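Local coordinates for protein beta-lactamase (Klebsiella pneumoniae, PDB 6KBY) that probably hydrolyses the amide bond of beta-lactam antibiotics to substituted beta-amino acids, as a class C serine enzyme, and binds AMP in its active-site pocket, at residues A206-V216 with G323-Y331. Sequence-based numbering, arbitrary orientation.
Sequences AWGYNKKDEPV and GSTNGFGAY. With AMP (adenosine monophosphate), chain B.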
ATOM      1  N   ALA A 206       6.133  15.075   8.562  1.00  9.26           N
ATOM      2  CA  ALA A 206       7.297  14.570   9.273  1.00  9.22           C
ATOM      3  C   ALA A 206       8.488  14.475   8.335  1.00  9.23           C
ATOM      4  O   ALA A 206       8.339  14.275   7.127  1.00  9.16           O
ATOM      5  CB  ALA A 206       6.999  13.174   9.818  1.00  9.32           C
ATOM      6  N   TRP A 207       9.682  14.617   8.902  1.00  9.65           N
ATOM      7  CA  TRP A 207      10.900  14.294   8.182  1.00  9.20           C
ATOM      8  C   TRP A 207      11.209  12.817   8.373  1.00  9.62           C
ATOM      9  O   TRP A 207      10.949  12.252   9.440  1.00  9.81           O
ATOM     10  CB  TRP A 207      12.059  15.169   8.667  1.00 10.77           C
ATOM     11  CG  TRP A 207      11.941  16.554   8.124  1.00 12.36           C
ATOM     12  CD1 TRP A 207      11.355  17.628   8.726  1.00 14.81           C
ATOM     13  CD2 TRP A 207      12.366  16.995   6.832  1.00 12.50           C
ATOM     14  NE1 TRP A 207      11.411  18.724   7.891  1.00 15.18           N
ATOM     15  CE2 TRP A 207      12.027  18.359   6.723  1.00 14.84           C
ATOM     16  CE3 TRP A 207      13.003  16.370   5.759  1.00 13.78           C
ATOM     17  CZ2 TRP A 207      12.314  19.110   5.581  1.00 15.54           C
ATOM     18  CZ3 TRP A 207      13.292  17.120   4.628  1.00 15.58           C
ATOM     19  CH2 TRP A 207      12.941  18.471   4.547  1.00 16.38           C
ATOM     20  N   GLY A 208      11.713  12.189   7.319  1.00  9.53           N
ATOM     21  CA  GLY A 208      12.224  10.846   7.437  1.00 10.00           C
ATOM     22  C   GLY A 208      13.691  10.866   7.775  1.00  9.13           C
ATOM     23  O   GLY A 208      14.389  11.832   7.492  1.00 10.83           O
ATOM     24  N   TYR A 209      14.176   9.796   8.393  1.00 10.03           N
ATOM     25  CA  TYR A 209      15.574   9.720   8.801  1.00  9.89           C
ATOM     26  C   TYR A 209      16.206   8.493   8.162  1.00 10.75           C
ATOM     27  O   TYR A 209      15.791   7.361   8.437  1.00 11.73           O
ATOM     28  CB  TYR A 209      15.703   9.772  10.329  1.00 10.73           C
ATOM     29  CG  TYR A 209      15.285  11.149  10.792  1.00 10.74           C
ATOM     30  CD1 TYR A 209      13.952  11.446  11.045  1.00 10.28           C
ATOM     31  CD2 TYR A 209      16.212  12.183  10.872  1.00 11.68           C
ATOM     32  CE1 TYR A 209      13.559  12.719  11.400  1.00 10.70           C
ATOM     33  CE2 TYR A 209      15.832  13.458  11.232  1.00 12.81           C
ATOM     34  CZ  TYR A 209      14.504  13.723  11.496  1.00 11.56           C
ATOM     35  OH  TYR A 209      14.110  14.991  11.846  1.00 12.71           O
ATOM     36  N   ASN A 210      17.179   8.726   7.276  1.00 11.13           N
ATOM     37  CA  ASN A 210      17.751   7.659   6.464  1.00 11.68           C
ATOM     38  C   ASN A 210      18.764   6.857   7.281  1.00 12.09           C
ATOM     39  O   ASN A 210      18.896   7.024   8.498  1.00 11.73           O
ATOM     40  CB  ASN A 210      18.291   8.204   5.139  1.00 12.50           C
ATOM     41  CG  ASN A 210      19.534   9.072   5.309  1.00 13.74           C
ATOM     42  OD1 ASN A 210      20.115   9.154   6.392  1.00 14.27           O
ATOM     43  ND2 ASN A 210      19.955   9.715   4.222  1.00 15.74           N
ATOM     44  N   LYS A 211      19.498   5.965   6.606  1.00 12.89           N
ATOM     45  CA  LYS A 211      20.431   5.087   7.307  1.00 16.39           C
ATOM     46  C   LYS A 211      21.522   5.865   8.024  1.00 16.90           C
ATOM     47  O   LYS A 211      22.037   5.404   9.050  1.00 19.62           O
ATOM     48  CB  LYS A 211      21.068   4.108   6.326  1.00 17.57           C
ATOM     49  CG  LYS A 211      20.136   3.042   5.817  1.00 20.65           C
ATOM     50  CD  LYS A 211      20.890   2.132   4.873  1.00 22.19           C
ATOM     51  CE  LYS A 211      20.003   1.042   4.318  1.00 25.50           C
ATOM     52  NZ  LYS A 211      20.797   0.089   3.502  1.00 25.15           N
ATOM     53  N   LYS A 212      21.900   7.025   7.501  1.00 15.90           N
ATOM     54  CA  LYS A 212      22.866   7.887   8.167  1.00 15.78           C
ATOM     55  C   LYS A 212      22.193   8.945   9.031  1.00 16.53           C
ATOM     56  O   LYS A 212      22.849   9.900   9.456  1.00 17.42           O
ATOM     57  CB  LYS A 212      23.831   8.496   7.146  1.00 18.72           C
ATOM     58  CG  LYS A 212      24.758   7.445   6.542  1.00 17.93           C
ATOM     59  CD  LYS A 212      25.729   8.011   5.525  1.00 18.46           C
ATOM     60  CE  LYS A 212      26.609   6.894   4.955  1.00 19.24           C
ATOM     61  NZ  LYS A 212      27.562   7.385   3.928  1.00 21.29           N
ATOM     62  N   ASP A 213      20.898   8.777   9.303  1.00 15.34           N
ATOM     63  CA  ASP A 213      20.138   9.651  10.194  1.00 14.99           C
ATOM     64  C   ASP A 213      20.033  11.084   9.678  1.00 15.41           C
ATOM     65  O   ASP A 213      19.861  12.023  10.454  1.00 16.62           O
ATOM     66  CB  ASP A 213      20.617   9.565  11.646  1.00 18.69           C
ATOM     67  CG  ASP A 213      20.225   8.253  12.296  1.00 20.62           C
ATOM     68  OD1 ASP A 213      19.038   7.868  12.172  1.00 21.31           O
ATOM     69  OD2 ASP A 213      21.093   7.594  12.907  1.00 26.19           O
ATOM     70  N   GLU A 214      20.102  11.251   8.382  1.00 14.57           N
ATOM     71  CA  GLU A 214      19.866  12.530   7.728  1.00 16.21           C
ATOM     72  C   GLU A 214      18.370  12.712   7.481  1.00 12.49           C
ATOM     73  O   GLU A 214      17.691  11.762   7.077  1.00 13.31           O
ATOM     74  CB  GLU A 214      20.596  12.575   6.388  1.00 18.08           C
ATOM     75  CG  GLU A 214      22.111  12.425   6.495  1.00 19.99           C
ATOM     76  CD  GLU A 214      22.781  12.112   5.163  1.00 24.15           C
ATOM     77  OE1 GLU A 214      22.103  11.605   4.242  1.00 23.73           O
ATOM     78  OE2 GLU A 214      23.997  12.376   5.035  1.00 25.91           O
ATOM     79  N   PRO A 215      17.834  13.911   7.711  1.00 11.90           N
ATOM     80  CA  PRO A 215      16.413  14.157   7.419  1.00 14.55           C
ATOM     81  C   PRO A 215      16.176  14.242   5.917  1.00 12.56           C
ATOM     82  O   PRO A 215      16.831  15.019   5.215  1.00 14.86           O
ATOM     83  CB  PRO A 215      16.135  15.497   8.110  1.00 13.31           C
ATOM     84  CG  PRO A 215      17.484  16.179   8.174  1.00 15.31           C
ATOM     85  CD  PRO A 215      18.502  15.081   8.314  1.00 14.92           C
ATOM     86  N   VAL A 216      15.236  13.431   5.422  1.00 11.18           N
ATOM     87  CA  VAL A 216      14.969  13.337   3.992  1.00 11.73           C
ATOM     88  C   VAL A 216      13.470  13.269   3.725  1.00 11.09           C
ATOM     89  O   VAL A 216      12.686  12.761   4.537  1.00 11.18           O
ATOM     90  CB  VAL A 216      15.683  12.136   3.325  1.00 12.83           C
ATOM     91  CG1 VAL A 216      17.198  12.333   3.329  1.00 16.22           C
ATOM     92  CG2 VAL A 216      15.305  10.839   4.019  1.00 13.18           C
ATOM     93  N   GLY A 323       5.107  -0.685   3.053  1.00  7.27           N
ATOM     94  CA  GLY A 323       5.571   0.437   2.264  1.00  9.19           C
ATOM     95  C   GLY A 323       6.746   1.127   2.919  1.00  6.50           C
ATOM     96  O   GLY A 323       6.788   1.253   4.147  1.00  6.95           O
ATOM     97  N   SER A 324       7.704   1.580   2.113  1.00  8.10           N
ATOM     98  CA  SER A 324       8.869   2.261   2.660  1.00  8.56           C
ATOM     99  C   SER A 324       9.336   3.330   1.688  1.00  9.05           C
ATOM    100  O   SER A 324       9.057   3.270   0.493  1.00  9.54           O
ATOM    101  CB  SER A 324      10.046   1.306   2.899  1.00 11.78           C
ATOM    102  OG  SER A 324       9.637   0.112   3.549  1.00 10.51           O
ATOM    103  N   THR A 325      10.057   4.308   2.225  1.00  8.95           N
ATOM    104  CA  THR A 325      10.919   5.190   1.448  1.00  9.07           C
ATOM    105  C   THR A 325      12.275   5.207   2.144  1.00 10.54           C
ATOM    106  O   THR A 325      12.477   4.540   3.161  1.00 10.56           O
ATOM    107  CB  THR A 325      10.356   6.612   1.346  1.00  9.32           C
ATOM    108  OG1 THR A 325      10.341   7.189   2.653  1.00 10.45           O
ATOM    109  CG2 THR A 325       8.943   6.625   0.761  1.00  9.91           C
ATOM    110  N   ASN A 326      13.222   5.985   1.612  1.00  9.95           N
ATOM    111  CA  ASN A 326      14.528   6.051   2.264  1.00 10.31           C
ATOM    112  C   ASN A 326      14.412   6.508   3.708  1.00 11.39           C
ATOM    113  O   ASN A 326      15.261   6.161   4.536  1.00 12.15           O
ATOM    114  CB  ASN A 326      15.470   6.984   1.504  1.00 12.02           C
ATOM    115  CG  ASN A 326      15.982   6.375   0.224  1.00 14.05           C
ATOM    116  OD1 ASN A 326      15.825   5.183  -0.012  1.00 15.27           O
ATOM    117  ND2 ASN A 326      16.619   7.192  -0.607  1.00 18.08           N
ATOM    118  N   GLY A 327      13.385   7.288   4.030  1.00 10.05           N
ATOM    119  CA  GLY A 327      13.256   7.802   5.374  1.00  9.80           C
ATOM    120  C   GLY A 327      12.103   7.275   6.206  1.00  8.34           C
ATOM    121  O   GLY A 327      11.967   7.690   7.355  1.00  9.14           O
ATOM    122  N   PHE A 328      11.274   6.370   5.670  1.00  8.15           N
ATOM    123  CA  PHE A 328      10.027   5.990   6.326  1.00  7.87           C
ATOM    124  C   PHE A 328       9.747   4.498   6.179  1.00  7.46           C
ATOM    125  O   PHE A 328      10.142   3.867   5.195  1.00  8.16           O
ATOM    126  CB  PHE A 328       8.819   6.727   5.729  1.00  8.42           C
ATOM    127  CG  PHE A 328       8.764   8.198   6.044  1.00  8.29           C
ATOM    128  CD1 PHE A 328       9.539   9.110   5.338  1.00  8.97           C
ATOM    129  CD2 PHE A 328       7.901   8.675   7.016  1.00  8.15           C
ATOM    130  CE1 PHE A 328       9.454  10.464   5.604  1.00  9.53           C
ATOM    131  CE2 PHE A 328       7.823  10.025   7.289  1.00  8.85           C
ATOM    132  CZ  PHE A 328       8.602  10.921   6.584  1.00  9.71           C
ATOM    133  N   GLY A 329       9.007   3.958   7.147  1.00  7.36           N
ATOM    134  CA  GLY A 329       8.589   2.568   7.107  1.00  7.88           C
ATOM    135  C   GLY A 329       7.169   2.415   7.608  1.00  6.65           C
ATOM    136  O   GLY A 329       6.854   2.844   8.728  1.00  7.03           O
ATOM    137  N   ALA A 330       6.313   1.796   6.788  1.00  6.86           N
ATOM    138  CA  ALA A 330       4.882   1.709   7.032  1.00  6.86           C
ATOM    139  C   ALA A 330       4.392   0.279   6.831  1.00  6.53           C
ATOM    140  O   ALA A 330       5.001  -0.519   6.112  1.00  6.46           O
ATOM    141  CB  ALA A 330       4.120   2.648   6.088  1.00  8.08           C
ATOM    142  N   TYR A 331       3.249  -0.024   7.440  1.00  6.60           N
ATOM    143  CA  TYR A 331       2.625  -1.329   7.264  1.00  6.52           C
ATOM    144  C   TYR A 331       1.142  -1.213   7.567  1.00  6.10           C
ATOM    145  O   TYR A 331       0.758  -0.506   8.503  1.00  7.18           O
ATOM    146  CB  TYR A 331       3.270  -2.367   8.191  1.00  7.06           C
ATOM    147  CG  TYR A 331       2.732  -3.781   8.058  1.00  6.97           C
ATOM    148  CD1 TYR A 331       2.853  -4.483   6.860  1.00  7.28           C
ATOM    149  CD2 TYR A 331       2.140  -4.431   9.138  1.00  7.55           C
ATOM    150  CE1 TYR A 331       2.387  -5.785   6.735  1.00  7.33           C
ATOM    151  CE2 TYR A 331       1.667  -5.726   9.016  1.00  6.73           C
ATOM    152  CZ  TYR A 331       1.798  -6.401   7.818  1.00  6.87           C
ATOM    153  OH  TYR A 331       1.326  -7.693   7.732  1.00  7.62           O
TER
HETATM  154  P   AMP B 401       7.576  -0.067  -1.687  1.00 11.05           P
HETATM  155  O1P AMP B 401       7.605   0.796  -0.464  1.00 10.25           O
HETATM  156  O2P AMP B 401       7.760  -1.552  -1.523  1.00 13.01           O
HETATM  157  O5' AMP B 401       8.593   0.492  -2.771  1.00 11.88           O
HETATM  158  C5' AMP B 401       8.614   1.876  -3.088  1.00 14.31           C
HETATM  159  C4' AMP B 401       9.854   2.552  -2.562  1.00 14.03           C
HETATM  160  O4' AMP B 401      11.019   2.090  -3.299  1.00 15.46           O
HETATM  161  C3' AMP B 401       9.885   4.066  -2.719  1.00 14.95           C
HETATM  162  O3' AMP B 401       9.185   4.745  -1.692  1.00 14.78           O
HETATM  163  C2' AMP B 401      11.374   4.373  -2.765  1.00 16.26           C
HETATM  164  O2' AMP B 401      11.937   4.340  -1.460  1.00 16.55           O
HETATM  165  C1' AMP B 401      11.896   3.170  -3.547  1.00 16.13           C
HETATM  166  N9  AMP B 401      11.904   3.426  -5.000  1.00 17.82           N
HETATM  167  C8  AMP B 401      11.104   2.830  -5.912  1.00 16.63           C
HETATM  168  N7  AMP B 401      11.366   3.285  -7.165  1.00 16.41           N
HETATM  169  C5  AMP B 401      12.353   4.197  -7.057  1.00 17.37           C
HETATM  170  C6  AMP B 401      13.104   5.061  -7.994  1.00 18.77           C
HETATM  171  N6  AMP B 401      12.840   5.041  -9.321  1.00 19.70           N
HETATM  172  N1  AMP B 401      14.057   5.874  -7.476  1.00 22.17           N
HETATM  173  C2  AMP B 401      14.325   5.903  -6.156  1.00 22.85           C
HETATM  174  N3  AMP B 401      13.680   5.143  -5.248  1.00 21.90           N
HETATM  175  C4  AMP B 401      12.704   4.286  -5.631  1.00 18.45           C
HETATM  176  O   HOH W   1      15.283   5.202   7.128  1.00 12.70           O
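Gly-208 and Gly-327 bring the two backbones together, their CA atoms 3.8 Å apart. Each segment is a hairpin: 208-209 pairs with 215-216 around a type I turn from Asn-210 to Asp-213, and backbone hydrogen bonds pair Gly-323 with Ala-330 and Thr-325 with Phe-328 across the tight connection at Asn-326 and Gly-327. The second hairpin belongs to neighbouring strands of the large antiparallel sheet; the first is a separate two-stranded sheet set against their turn. One direct hydrogen bond joins them, Tyr-209 N to Gly-327 O at 3.2 Å; its N-H...O angle of 137° is well short of straight, and the position of this oxygen is somewhat uncertain. A water adds a second link, donating to both Tyr-209 O and Asn-326 O, while the CA-H of Asn-210 approaches Asn-326 O. At the two glycines the backbones touch directly, with no side chain between them.

Phe-328 makes the largest contribution of any residue. With CG beside its backbone N (chi1 -70°), the ring reaches the backbone of 206-208: CE1 lies 3.3 Å from Gly-208 N, obliquely, and CZ meets Ala-206 O at the ring edge, near its plane, at 3.4 Å. CG2 of Val-216 packs 3.9 Å from Gly-327 CA. Asn-210 OD1 accepts Glu-214 N at 2.9 Å, the donor lying above the carbonyl plane, and its ND2 donates almost straight (170°) to Glu-214 OE1, so Glu-214 grips the amide at both oxygen and nitrogen across the turn.

Strand 317-325 also lines the ligand pocket: Ser-324 N donates to AMP O1P (2.7 Å), and Ser-324 O accepts from the ribose O3'. The contact therefore couples the hairpin 208-216 to the turn bordering the AMP site, mainly through backbone polar groups and one aromatic ring.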